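Side-chain contacts in penicillin-binding protein 2B (Streptococcus pneumoniae, PDB 2WAD), which probably forms peptide cross-links between adjacent glycan strands of cell-wall peptidoglycan, as a penicillin-binding transpeptidase of the pneumococcal elongation machinery: residues F178-A183 with T191-P196; S403-L408 with M581-Q586; S489-G492 with D497-T500; S326-E331 with L361-K366; L427-F432 with S596-G601. All coordinates share one frame; numbering follows the deposited sequence. Where two conformers were deposited one is given.

In the fold
Interaction 1 stands apart in the N-terminal part of the chain, whereas interactions 2 to 5 belong to the transpeptidase domain; the centres of interactions 1 and 5 are about 75 Å apart, on opposite sides of the chain's centre. Interactions 2 and 5 are neighbours beside helix 436-442, with nearest atoms about 4 Å apart. Their segments alternate along the chain: interaction 2 sets loop 403-408 on helix 578-593, interaction 5 sets loop 427-432 on the loop after that helix. Interaction 3, a local loop, is nested inside the spans that both close. Interaction 4, on the strand next to the outermost one, 370-372, lies about 14 Å from interaction 3 by nearest atoms. None includes the inferred acylation residue, Ser386.

Interaction 1: F178-A183 with T191-P196; sequences FSQLNA and TIATDP
Gln180 OE1 takes the backbone N-H of Ala193 at an N to OE1 distance of 3.1 Å, joining helix 169-182 to the loop beyond strand 189-191. The bond is moderately bent, 149° at the hydrogen, and the donor stands 41° out of the plane of the side-chain amide. With CG beside its own backbone N (chi1 -61°) and a second bend at chi2, the glutamine folds its carbonyl back to this N-H; the methyl of Ala193 then lies against the same oxygen, Ala193 CB to Gln180 OE1 3.7 Å. Nearer the helix backbone the contact turns apolar. Ile192 CD1 fits between the two helix residues, 4.0 Å from Gln180 CB and 3.9 Å from Leu181 CD2, and the leucine and isoleucine side chains cross at about a right angle. Phe82 of strand 72-83 touches both Leu181 and Ile192, and Ile96 of helix 90-100 also meets the leucine. Backbone hydrogen bonding links Ile192 to Val80 of the same strand. Helix 169-182 thus packs on the loop after strand 189-191, which is itself hydrogen-bonded to strand 72-83, in the PBP dimerisation domain family region.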
# COMPACT_ATOMS: atom_id res chain seq x y z
N PHE A 178 35.79 0.07 -17.50
CA PHE A 178 35.47 -0.91 -18.55
C PHE A 178 34.11 -1.61 -18.35
O PHE A 178 33.26 -1.58 -19.24
CB PHE A 178 36.59 -1.94 -18.59
CG PHE A 178 36.38 -3.03 -19.61
CD1 PHE A 178 37.00 -2.95 -20.84
CD2 PHE A 178 35.61 -4.14 -19.32
CE1 PHE A 178 36.82 -3.94 -21.79
CE2 PHE A 178 35.44 -5.14 -20.26
CZ PHE A 178 36.05 -5.04 -21.50
N SER A 179 33.89 -2.20 -17.17
CA SER A 179 32.64 -2.92 -16.90
C SER A 179 31.44 -2.02 -17.20
O SER A 179 30.47 -2.43 -17.84
CB SER A 179 32.60 -3.45 -15.45
OG SER A 179 33.87 -3.95 -15.05
N GLN A 180 31.50 -0.78 -16.74
CA GLN A 180 30.47 0.21 -17.03
C GLN A 180 30.26 0.39 -18.54
O GLN A 180 29.12 0.37 -19.00
CB GLN A 180 30.85 1.54 -16.40
CG GLN A 180 30.99 1.52 -14.89
CD GLN A 180 29.65 1.50 -14.21
OE1 GLN A 180 28.82 2.39 -14.42
NE2 GLN A 180 29.40 0.46 -13.41
N LEU A 181 31.33 0.59 -19.30
CA LEU A 181 31.21 0.79 -20.75
C LEU A 181 30.68 -0.46 -21.46
O LEU A 181 29.76 -0.38 -22.28
CB LEU A 181 32.53 1.26 -21.38
CG LEU A 181 33.22 2.47 -20.75
CD1 LEU A 181 34.63 2.56 -21.24
CD2 LEU A 181 32.47 3.77 -21.00
N ASN A 182 31.27 -1.61 -21.13
CA ASN A 182 30.86 -2.89 -21.69
C ASN A 182 29.38 -3.22 -21.48
O ASN A 182 28.76 -3.87 -22.32
CB ASN A 182 31.69 -4.03 -21.12
CG ASN A 182 31.86 -5.17 -22.09
OD1 ASN A 182 32.01 -4.95 -23.30
ND2 ASN A 182 31.87 -6.39 -21.58
N ALA A 183 28.81 -2.75 -20.37
CA ALA A 183 27.43 -3.04 -20.03
C ALA A 183 26.41 -2.37 -20.94
O ALA A 183 25.22 -2.69 -20.88
CB ALA A 183 27.18 -2.66 -18.58
N THR A 191 24.64 5.57 -18.34
CA THR A 191 25.39 6.40 -17.41
C THR A 191 26.61 5.66 -16.86
O THR A 191 26.50 4.49 -16.48
CB THR A 191 24.47 6.84 -16.25
OG1 THR A 191 23.57 7.84 -16.72
CG2 THR A 191 25.27 7.41 -15.08
N ILE A 192 27.75 6.36 -16.82
CA ILE A 192 29.00 5.81 -16.28
C ILE A 192 29.20 6.26 -14.84
O ILE A 192 29.68 7.37 -14.58
CB ILE A 192 30.23 6.24 -17.11
CG1 ILE A 192 30.09 5.78 -18.56
CG2 ILE A 192 31.50 5.66 -16.51
CD1 ILE A 192 29.43 4.41 -18.72
N ALA A 193 28.81 5.41 -13.90
CA ALA A 193 28.88 5.77 -12.49
C ALA A 193 30.29 6.02 -11.98
O ALA A 193 31.21 5.23 -12.18
CB ALA A 193 28.15 4.74 -11.63
N THR A 194 30.46 7.16 -11.32
CA THR A 194 31.75 7.57 -10.79
C THR A 194 31.48 8.24 -9.45
O THR A 194 30.33 8.49 -9.13
CB THR A 194 32.43 8.56 -11.77
OG1 THR A 194 33.78 8.76 -11.37
CG2 THR A 194 31.69 9.89 -11.77
N ASP A 195 32.52 8.52 -8.67
CA ASP A 195 32.37 9.40 -7.51
C ASP A 195 31.87 10.76 -7.99
O ASP A 195 32.31 11.25 -9.03
CB ASP A 195 33.70 9.60 -6.77
CG ASP A 195 34.27 8.29 -6.24
OD1 ASP A 195 33.52 7.30 -6.16
OD2 ASP A 195 35.47 8.26 -5.91
N PRO A 196 30.99 11.39 -7.20
CA PRO A 196 30.34 12.64 -7.59
C PRO A 196 31.30 13.64 -8.24
O PRO A 196 32.46 13.76 -7.82
CB PRO A 196 29.83 13.18 -6.25
CG PRO A 196 29.76 12.00 -5.34
CD PRO A 196 30.89 11.13 -5.76

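Interaction 2: S403-L408 with M581-Q586; sequences SGNQTL and MAILHQ. Unlike the reference sequence in segment 581-586: Ala582 (reference Ser).
In the transpeptidase domain, an inverse gamma turn centred on Asn405 receives the side chain of Ile583 from helix 578-593. Ile583 CD1 makes the closest approach: it lies 3.7 Å from Asn405 N and 3.9 Å from Gly404 C, against the peptide that links these two residues. Asn405 CB touches Ile583 CD1 at 3.9 Å and also reaches CG1. On the other branch, Ile583 CG2 passes the side-chain oxygen, 4.0 Å from Asn405 OD1. Ile583 therefore straddles the start of the asparagine side chain, one branch at the backbone and one at the amide, and the contact rests on van der Waals packing. Asn405 has CG anti to its N (chi1 -173°), which places OD1 at the start of helix 436-442; there it accepts a hydrogen bond from Val437 N and a weak one from Ala436 N. Beside the contact, Gly404 O receives Trp397 NE1, and that tryptophan also touches Ile583. Within the loop, Gln406 OE1 closes back on Ser403 N at 2.7 Å, with the donor in the carbonyl plane. The result is a loop-on-helix junction in the transpeptidase domain, among helices 389-398, 436-442 and 578-593.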
# COMPACT_ATOMS: atom_id res chain seq x y z
N SER A 403 -36.04 -12.78 11.61
CA SER A 403 -36.97 -12.17 10.67
C SER A 403 -37.24 -10.70 10.96
O SER A 403 -37.87 -10.35 11.97
CB SER A 403 -38.28 -12.97 10.62
OG SER A 403 -39.09 -12.41 9.59
N GLY A 404 -36.78 -9.80 10.09
CA GLY A 404 -36.95 -8.38 10.37
C GLY A 404 -36.38 -8.00 11.73
O GLY A 404 -35.37 -8.54 12.17
N ASN A 405 -37.04 -7.04 12.39
CA ASN A 405 -36.55 -6.44 13.62
C ASN A 405 -37.01 -7.27 14.79
O ASN A 405 -37.70 -6.76 15.69
CB ASN A 405 -37.03 -4.99 13.74
CG ASN A 405 -36.41 -4.26 14.92
OD1 ASN A 405 -35.34 -4.63 15.43
ND2 ASN A 405 -37.07 -3.20 15.37
N GLN A 406 -36.60 -8.54 14.78
CA GLN A 406 -37.06 -9.57 15.71
C GLN A 406 -36.64 -9.40 17.17
O GLN A 406 -35.49 -9.01 17.45
CB GLN A 406 -36.65 -10.96 15.19
CG GLN A 406 -37.16 -12.14 16.02
CD GLN A 406 -36.85 -13.49 15.36
OE1 GLN A 406 -36.75 -13.58 14.14
NE2 GLN A 406 -36.72 -14.54 16.17
N THR A 407 -37.56 -9.71 18.08
CA THR A 407 -37.32 -9.63 19.52
C THR A 407 -36.75 -10.93 20.07
O THR A 407 -37.23 -12.00 19.77
CB THR A 407 -38.59 -9.28 20.32
OG1 THR A 407 -39.00 -7.94 20.01
CG2 THR A 407 -38.33 -9.39 21.84
N LEU A 408 -35.71 -10.81 20.88
CA LEU A 408 -35.15 -11.96 21.56
C LEU A 408 -35.06 -11.55 23.03
O LEU A 408 -35.26 -10.38 23.37
CB LEU A 408 -33.76 -12.32 21.01
CG LEU A 408 -33.56 -12.81 19.57
CD1 LEU A 408 -32.08 -13.12 19.25
CD2 LEU A 408 -34.37 -14.04 19.28
N MET A 581 -31.52 -3.62 5.89
CA MET A 581 -30.52 -2.57 5.94
C MET A 581 -31.05 -1.32 6.67
O MET A 581 -30.29 -0.58 7.31
CB MET A 581 -30.06 -2.21 4.53
CG MET A 581 -28.96 -1.13 4.46
SD MET A 581 -27.47 -1.63 5.34
CE MET A 581 -26.71 -2.84 4.24
N ALA A 582 -32.35 -1.07 6.55
CA ALA A 582 -32.97 0.08 7.21
C ALA A 582 -32.98 -0.16 8.73
O ALA A 582 -32.83 0.77 9.51
CB ALA A 582 -34.37 0.34 6.65
N ILE A 583 -33.09 -1.42 9.14
CA ILE A 583 -32.98 -1.76 10.55
C ILE A 583 -31.57 -1.50 11.07
O ILE A 583 -31.40 -0.92 12.13
CB ILE A 583 -33.47 -3.17 10.82
CG1 ILE A 583 -34.99 -3.20 10.64
CG2 ILE A 583 -33.16 -3.61 12.26
CD1 ILE A 583 -35.55 -4.55 10.16
N LEU A 584 -30.54 -1.88 10.32
CA LEU A 584 -29.17 -1.58 10.74
C LEU A 584 -28.97 -0.07 10.89
O LEU A 584 -28.38 0.35 11.87
CB LEU A 584 -28.13 -2.14 9.77
CG LEU A 584 -28.15 -3.66 9.52
CD1 LEU A 584 -27.00 -4.05 8.56
CD2 LEU A 584 -28.14 -4.51 10.82
N HIS A 585 -29.41 0.71 9.91
CA HIS A 585 -29.36 2.18 9.94
C HIS A 585 -30.06 2.82 11.15
O HIS A 585 -29.59 3.83 11.68
CB HIS A 585 -29.94 2.75 8.64
CG HIS A 585 -29.04 2.63 7.44
ND1 HIS A 585 -29.34 3.20 6.22
CD2 HIS A 585 -27.85 2.01 7.28
CE1 HIS A 585 -28.37 2.94 5.36
NE2 HIS A 585 -27.45 2.22 5.98
N GLN A 586 -31.16 2.23 11.60
CA GLN A 586 -31.89 2.74 12.77
C GLN A 586 -31.11 2.38 14.04
O GLN A 586 -31.02 3.18 14.96
CB GLN A 586 -33.33 2.20 12.82
CG GLN A 586 -34.23 2.74 13.93
CD GLN A 586 -34.56 4.24 13.80
OE1 GLN A 586 -34.58 4.79 12.70
NE2 GLN A 586 -34.83 4.89 14.93

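Interaction 3: S489-G492 with D497-T500; sequences SATG and DEST. Unlike the reference sequence in segment 489-492: Ser489 (reference Thr).
Glu498 leaves its backbone with CG between N and the carbonyl carbon (chi1 58°) and then runs out extended, carrying its carboxylate across to the bend at Thr491. Thr491 answers with OG1 also lodged between its N and carbonyl carbon (chi1 66°), which turns the hydroxyl to face the acid. The two meet at 2.7 Å from Thr491 OG1 to Glu498 OE2, the hydroxyl donating on the syn side of the oxygen, 26° out of the carboxylate plane. Around this strong bond lie three weak ones. Thr491 N is shared between both oxygens, 3.1 Å from Glu498 OE1 and 3.3 Å from Glu498 OE2, and Gly492 N reaches Glu498 OE1 at 3.4 Å. One carboxylate thus gathers one short hydroxyl bond and weak bonds from two successive backbone N-H groups, which would be expected to stabilise its negative charge. Thr491 OG1 has a further bond with Ile493 N, tying it into the connecting loop. Farther along, Thr500 CG2 rests over the backbone of Ala490, 3.8 Å from Ala490 N, while Ala490 CB lies 3.8 Å from Glu498 OE1. Both segments belong to the long connection between helices 471-484 and 509-515. Gln527 of helix 525-536 binds the carbonyls of Ser489 and Thr500 alike, Gln530 takes that of Thr491, and Ser499 pairs through its backbone with Val378 of helix 376-379.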
# COMPACT_ATOMS: atom_id res chain seq x y z
N SER A 489 -11.73 -10.31 4.28
CA SER A 489 -11.50 -10.50 2.84
C SER A 489 -10.69 -9.32 2.32
O SER A 489 -10.66 -8.28 2.98
CB SER A 489 -12.83 -10.60 2.07
OG SER A 489 -13.66 -9.48 2.35
N ALA A 490 -10.07 -9.49 1.16
CA ALA A 490 -9.43 -8.40 0.42
C ALA A 490 -10.36 -7.21 0.26
O ALA A 490 -11.52 -7.38 -0.13
CB ALA A 490 -8.98 -8.87 -0.98
N THR A 491 -9.82 -6.01 0.50
CA THR A 491 -10.59 -4.77 0.35
C THR A 491 -10.64 -4.25 -1.08
O THR A 491 -11.58 -3.54 -1.44
CB THR A 491 -10.06 -3.63 1.27
OG1 THR A 491 -8.75 -3.23 0.88
CG2 THR A 491 -10.00 -4.07 2.71
N GLY A 492 -9.64 -4.59 -1.88
CA GLY A 492 -9.50 -4.03 -3.23
C GLY A 492 -8.66 -2.76 -3.32
O GLY A 492 -8.58 -2.10 -4.37
N ASP A 497 0.08 -4.91 -1.77
CA ASP A 497 -0.10 -5.98 -0.79
C ASP A 497 -0.75 -5.53 0.52
O ASP A 497 -0.12 -4.86 1.33
CB ASP A 497 1.25 -6.63 -0.47
CG ASP A 497 1.11 -7.87 0.40
OD1 ASP A 497 0.13 -8.64 0.20
OD2 ASP A 497 1.97 -8.08 1.28
N GLU A 498 -2.00 -5.92 0.76
CA GLU A 498 -2.66 -5.60 2.01
C GLU A 498 -2.76 -6.87 2.85
O GLU A 498 -2.91 -7.97 2.31
CB GLU A 498 -4.07 -5.08 1.72
CG GLU A 498 -4.92 -6.07 0.94
CD GLU A 498 -6.33 -5.60 0.71
OE1 GLU A 498 -6.85 -5.83 -0.41
OE2 GLU A 498 -6.92 -5.00 1.62
N SER A 499 -2.71 -6.75 4.17
CA SER A 499 -3.16 -7.85 5.02
C SER A 499 -4.66 -8.09 4.84
O SER A 499 -5.43 -7.15 4.74
CB SER A 499 -2.91 -7.51 6.48
OG SER A 499 -3.39 -8.55 7.31
N THR A 500 -5.08 -9.35 4.80
CA THR A 500 -6.51 -9.67 4.79
C THR A 500 -7.04 -10.14 6.15
O THR A 500 -8.18 -10.58 6.25
CB THR A 500 -6.92 -10.67 3.69
OG1 THR A 500 -6.27 -11.92 3.94
CG2 THR A 500 -6.52 -10.17 2.31

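Interaction 4: S326-E331 with L361-K366; sequences SYFNSE and LKHDLK. Unlike the reference sequence in segment 361-366: Leu361 (reference Ile).
The rings of Phe328 and His363 meet obliquely, their planes at 56° and their centroids 5.4 Å apart. His363 ND1 lies in plane at the edge of the phenylalanine ring, 3.9 Å from Phe328 CZ, while His363 CB comes to the ring at a slant, 3.6 Å from Phe328 CZ. Phe328 CE2 is 3.6 Å from His363 CG, and the two side chains cross at about a right angle. Phe328 holds CG anti to its N (chi1 -157°), throwing the ring off the helix to the start of the histidine ring; Phe651 meets the Phe328 ring with nearly parallel planes. His363 ND1 is not left to the aromatic contact: it is hydrogen-bonded to Ser340 O, which fixes the rotation of the imidazole in this buried place. Nearer the helix backbone, Phe328 CB packs on Leu361 CD2 at 4.0 Å. Leu361 and His363, two residues apart on the strand, both point to the helix, with Lys362 between them directed away. Just past the strand, Asp364 OD1 accepts Lys366 N in an Asx turn. Helix 314-334 thus lies against the strand pair 355-363 and 342-348, with Val343 touching both Phe328 and Leu361, Leu370 of strand 370-372 touching Phe328 and His363, and helix 661-676 meeting Tyr327.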
# COMPACT_ATOMS: atom_id res chain seq x y z
N SER A 326 -2.72 13.78 19.61
CA SER A 326 -3.27 14.44 20.79
C SER A 326 -4.01 13.48 21.75
O SER A 326 -3.68 13.37 22.94
CB SER A 326 -4.15 15.62 20.37
OG SER A 326 -4.81 16.14 21.51
N TYR A 327 -5.00 12.75 21.23
CA TYR A 327 -5.65 11.72 22.01
C TYR A 327 -4.74 10.62 22.56
O TYR A 327 -4.82 10.24 23.74
CB TYR A 327 -6.81 11.08 21.23
CG TYR A 327 -8.12 11.83 21.26
CD1 TYR A 327 -9.04 11.62 22.28
CD2 TYR A 327 -8.43 12.75 20.26
CE1 TYR A 327 -10.25 12.30 22.29
CE2 TYR A 327 -9.63 13.42 20.26
CZ TYR A 327 -10.54 13.20 21.28
OH TYR A 327 -11.74 13.88 21.26
N PHE A 328 -3.86 10.07 21.75
CA PHE A 328 -3.00 9.00 22.28
C PHE A 328 -2.12 9.45 23.45
O PHE A 328 -1.96 8.71 24.40
CB PHE A 328 -2.10 8.35 21.21
CG PHE A 328 -1.65 6.95 21.59
CD1 PHE A 328 -2.44 5.85 21.28
CD2 PHE A 328 -0.47 6.74 22.28
CE1 PHE A 328 -2.05 4.56 21.64
CE2 PHE A 328 -0.05 5.46 22.65
CZ PHE A 328 -0.85 4.36 22.34
N ASN A 329 -1.51 10.63 23.35
CA ASN A 329 -0.69 11.14 24.46
C ASN A 329 -1.51 11.40 25.72
O ASN A 329 -1.03 11.15 26.82
CB ASN A 329 0.05 12.42 24.07
CG ASN A 329 1.36 12.15 23.33
OD1 ASN A 329 2.18 11.32 23.74
ND2 ASN A 329 1.55 12.84 22.22
N SER A 330 -2.74 11.88 25.56
CA SER A 330 -3.62 12.07 26.71
C SER A 330 -3.88 10.72 27.39
O SER A 330 -3.78 10.59 28.62
CB SER A 330 -4.94 12.70 26.24
OG SER A 330 -5.65 13.25 27.33
N GLU A 331 -4.16 9.70 26.59
CA GLU A 331 -4.42 8.37 27.16
C GLU A 331 -3.16 7.75 27.75
O GLU A 331 -3.24 6.92 28.65
CB GLU A 331 -5.06 7.44 26.13
CG GLU A 331 -6.43 7.90 25.69
CD GLU A 331 -7.48 7.73 26.79
OE1 GLU A 331 -7.91 6.59 27.04
OE2 GLU A 331 -7.87 8.76 27.39
N LEU A 361 -0.61 5.78 14.36
CA LEU A 361 0.45 6.20 15.27
C LEU A 361 0.85 4.94 16.00
O LEU A 361 0.01 4.29 16.59
CB LEU A 361 -0.07 7.22 16.27
CG LEU A 361 1.00 7.94 17.10
CD1 LEU A 361 2.01 8.63 16.22
CD2 LEU A 361 0.37 8.92 18.07
N LYS A 362 2.12 4.59 15.93
CA LYS A 362 2.58 3.34 16.49
C LYS A 362 3.24 3.64 17.81
O LYS A 362 4.04 4.58 17.93
CB LYS A 362 3.58 2.70 15.53
CG LYS A 362 4.11 1.38 15.99
CD LYS A 362 5.14 0.91 14.96
CE LYS A 362 5.49 -0.56 15.14
NZ LYS A 362 6.11 -0.77 16.47
N HIS A 363 2.87 2.85 18.82
CA HIS A 363 3.44 2.98 20.14
C HIS A 363 4.24 1.71 20.46
O HIS A 363 3.66 0.65 20.72
CB HIS A 363 2.35 3.22 21.20
CG HIS A 363 2.85 3.26 22.62
ND1 HIS A 363 2.29 2.51 23.63
CD2 HIS A 363 3.88 3.95 23.18
CE1 HIS A 363 2.95 2.74 24.76
NE2 HIS A 363 3.92 3.61 24.51
N ASP A 364 5.57 1.86 20.48
CA ASP A 364 6.51 0.77 20.76
C ASP A 364 6.44 0.33 22.22
O ASP A 364 6.75 1.13 23.12
CB ASP A 364 7.92 1.29 20.50
CG ASP A 364 8.94 0.18 20.32
OD1 ASP A 364 9.01 -0.72 21.18
OD2 ASP A 364 9.66 0.21 19.30
N LEU A 365 6.08 -0.93 22.45
CA LEU A 365 5.88 -1.40 23.82
C LEU A 365 7.19 -1.69 24.53
O LEU A 365 7.19 -2.01 25.72
CB LEU A 365 4.95 -2.62 23.88
CG LEU A 365 3.58 -2.45 23.24
CD1 LEU A 365 2.73 -3.67 23.54
CD2 LEU A 365 2.93 -1.19 23.82
N LYS A 366 8.32 -1.57 23.85
CA LYS A 366 9.60 -1.76 24.52
C LYS A 366 10.32 -0.44 24.81
O LYS A 366 10.89 -0.26 25.89
CB LYS A 366 10.51 -2.68 23.69
CG LYS A 366 9.90 -4.04 23.35
CD LYS A 366 10.50 -4.61 22.06
CE LYS A 366 9.89 -3.99 20.81
NZ LYS A 366 8.89 -4.88 20.16

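Interaction 5: L427-F432 with S596-G601; sequences LAYGSF and SPLTTG. Unlike the reference sequence in segment 427-432: Leu427 (reference Gln). Unlike the reference sequence in segment 596-601: Pro597 (reference Gly).
Leu598 projects from its turn as a forked knob, and its two methyls meet different aromatic rings. Leu598 CD2 lies 3.7 Å from Tyr429 CE2 and also touches Tyr429 CD2, while Leu598 CD1 comes to the far end of the phenylalanine, 4.0 Å from Phe432 CZ. The two rings thus form the shallow hollow that takes the fork. Leu598 runs antiparallel alongside Tyr429 but meets Phe432 head-on. Both methyls come to their rings at a slant. Tyr429 passes on beyond the leucine so that its hydroxyl reaches the proline next door, Tyr429 OH lying 3.3 Å from Pro597 CB and 3.8 Å from Pro597 CG. Tyrosine CG beside its own N (chi1 -61°) and phenylalanine CG between N and carbonyl carbon (chi1 57°) bring both rings to the same leucine. The knob is presented by a type I turn, Ser596 to Thr599, in which Ser596 OG accepts Leu598 N at 2.9 Å as an ST turn; another type I turn, Leu427 to Gly430, carries Tyr429. Tyr425 and Tyr442 also touch Leu598, and Thr599 OG1 is bonded to Glu441. Two type I turns of the transpeptidase domain thus pack on each other beside helix 436-442.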
# COMPACT_ATOMS: atom_id res chain seq x y z
N LEU A 427 -25.91 -7.99 35.08
CA LEU A 427 -27.16 -8.39 35.71
C LEU A 427 -28.02 -7.18 36.07
O LEU A 427 -29.17 -7.31 36.51
CB LEU A 427 -26.83 -9.24 36.95
CG LEU A 427 -26.04 -10.51 36.60
CD1 LEU A 427 -25.33 -11.21 37.78
CD2 LEU A 427 -27.00 -11.47 35.87
N ALA A 428 -27.47 -5.99 35.81
CA ALA A 428 -28.07 -4.74 36.27
C ALA A 428 -29.54 -4.52 35.92
O ALA A 428 -30.28 -3.95 36.72
CB ALA A 428 -27.20 -3.53 35.83
N TYR A 429 -29.99 -4.95 34.75
CA TYR A 429 -31.41 -4.82 34.41
C TYR A 429 -32.11 -6.17 34.28
O TYR A 429 -33.12 -6.26 33.59
CB TYR A 429 -31.59 -4.01 33.13
CG TYR A 429 -31.04 -2.63 33.31
CD1 TYR A 429 -31.87 -1.57 33.61
CD2 TYR A 429 -29.66 -2.40 33.26
CE1 TYR A 429 -31.36 -0.30 33.83
CE2 TYR A 429 -29.15 -1.14 33.48
CZ TYR A 429 -30.00 -0.09 33.76
OH TYR A 429 -29.51 1.17 34.00
N GLY A 430 -31.56 -7.20 34.92
CA GLY A 430 -32.09 -8.56 34.74
C GLY A 430 -32.18 -8.99 33.28
O GLY A 430 -31.38 -8.57 32.44
N SER A 431 -33.16 -9.85 32.99
CA SER A 431 -33.45 -10.30 31.63
C SER A 431 -34.62 -9.50 31.06
O SER A 431 -35.54 -9.12 31.77
CB SER A 431 -33.84 -11.78 31.64
OG SER A 431 -32.72 -12.54 32.07
N PHE A 432 -34.57 -9.24 29.76
CA PHE A 432 -35.56 -8.37 29.17
C PHE A 432 -35.61 -8.55 27.66
O PHE A 432 -34.64 -8.98 27.04
CB PHE A 432 -35.29 -6.90 29.55
CG PHE A 432 -33.93 -6.42 29.15
CD1 PHE A 432 -32.87 -6.47 30.05
CD2 PHE A 432 -33.70 -5.94 27.87
CE1 PHE A 432 -31.59 -6.05 29.68
CE2 PHE A 432 -32.42 -5.51 27.49
CZ PHE A 432 -31.36 -5.59 28.40
N SER A 596 -31.74 5.84 26.51
CA SER A 596 -31.79 4.77 27.51
C SER A 596 -30.54 4.82 28.39
O SER A 596 -29.47 5.27 27.96
CB SER A 596 -31.93 3.42 26.80
OG SER A 596 -31.63 2.30 27.62
N PRO A 597 -30.65 4.35 29.64
CA PRO A 597 -29.42 4.16 30.40
C PRO A 597 -28.43 3.19 29.71
O PRO A 597 -27.25 3.16 30.07
CB PRO A 597 -29.88 3.61 31.75
CG PRO A 597 -31.39 3.58 31.70
CD PRO A 597 -31.88 3.98 30.36
N LEU A 598 -28.90 2.45 28.70
CA LEU A 598 -28.04 1.47 28.01
C LEU A 598 -27.55 1.96 26.65
O LEU A 598 -26.81 1.25 25.97
CB LEU A 598 -28.74 0.10 27.84
CG LEU A 598 -29.15 -0.57 29.15
CD1 LEU A 598 -29.94 -1.85 28.90
CD2 LEU A 598 -27.94 -0.82 30.03
N THR A 599 -27.98 3.15 26.24
CA THR A 599 -27.48 3.74 25.02
C THR A 599 -25.96 3.91 25.14
O THR A 599 -25.46 4.50 26.10
CB THR A 599 -28.12 5.10 24.76
OG1 THR A 599 -29.51 4.90 24.47
CG2 THR A 599 -27.44 5.77 23.56
N THR A 600 -25.24 3.39 24.15
CA THR A 600 -23.79 3.29 24.27
C THR A 600 -23.02 4.43 23.59
O THR A 600 -21.83 4.62 23.86
CB THR A 600 -23.25 1.97 23.67
OG1 THR A 600 -23.72 1.84 22.32
CG2 THR A 600 -23.71 0.76 24.52
N GLY A 601 -23.66 5.18 22.70
CA GLY A 601 -22.88 6.09 21.87
C GLY A 601 -23.23 7.57 21.79
O GLY A 601 -22.90 8.23 20.79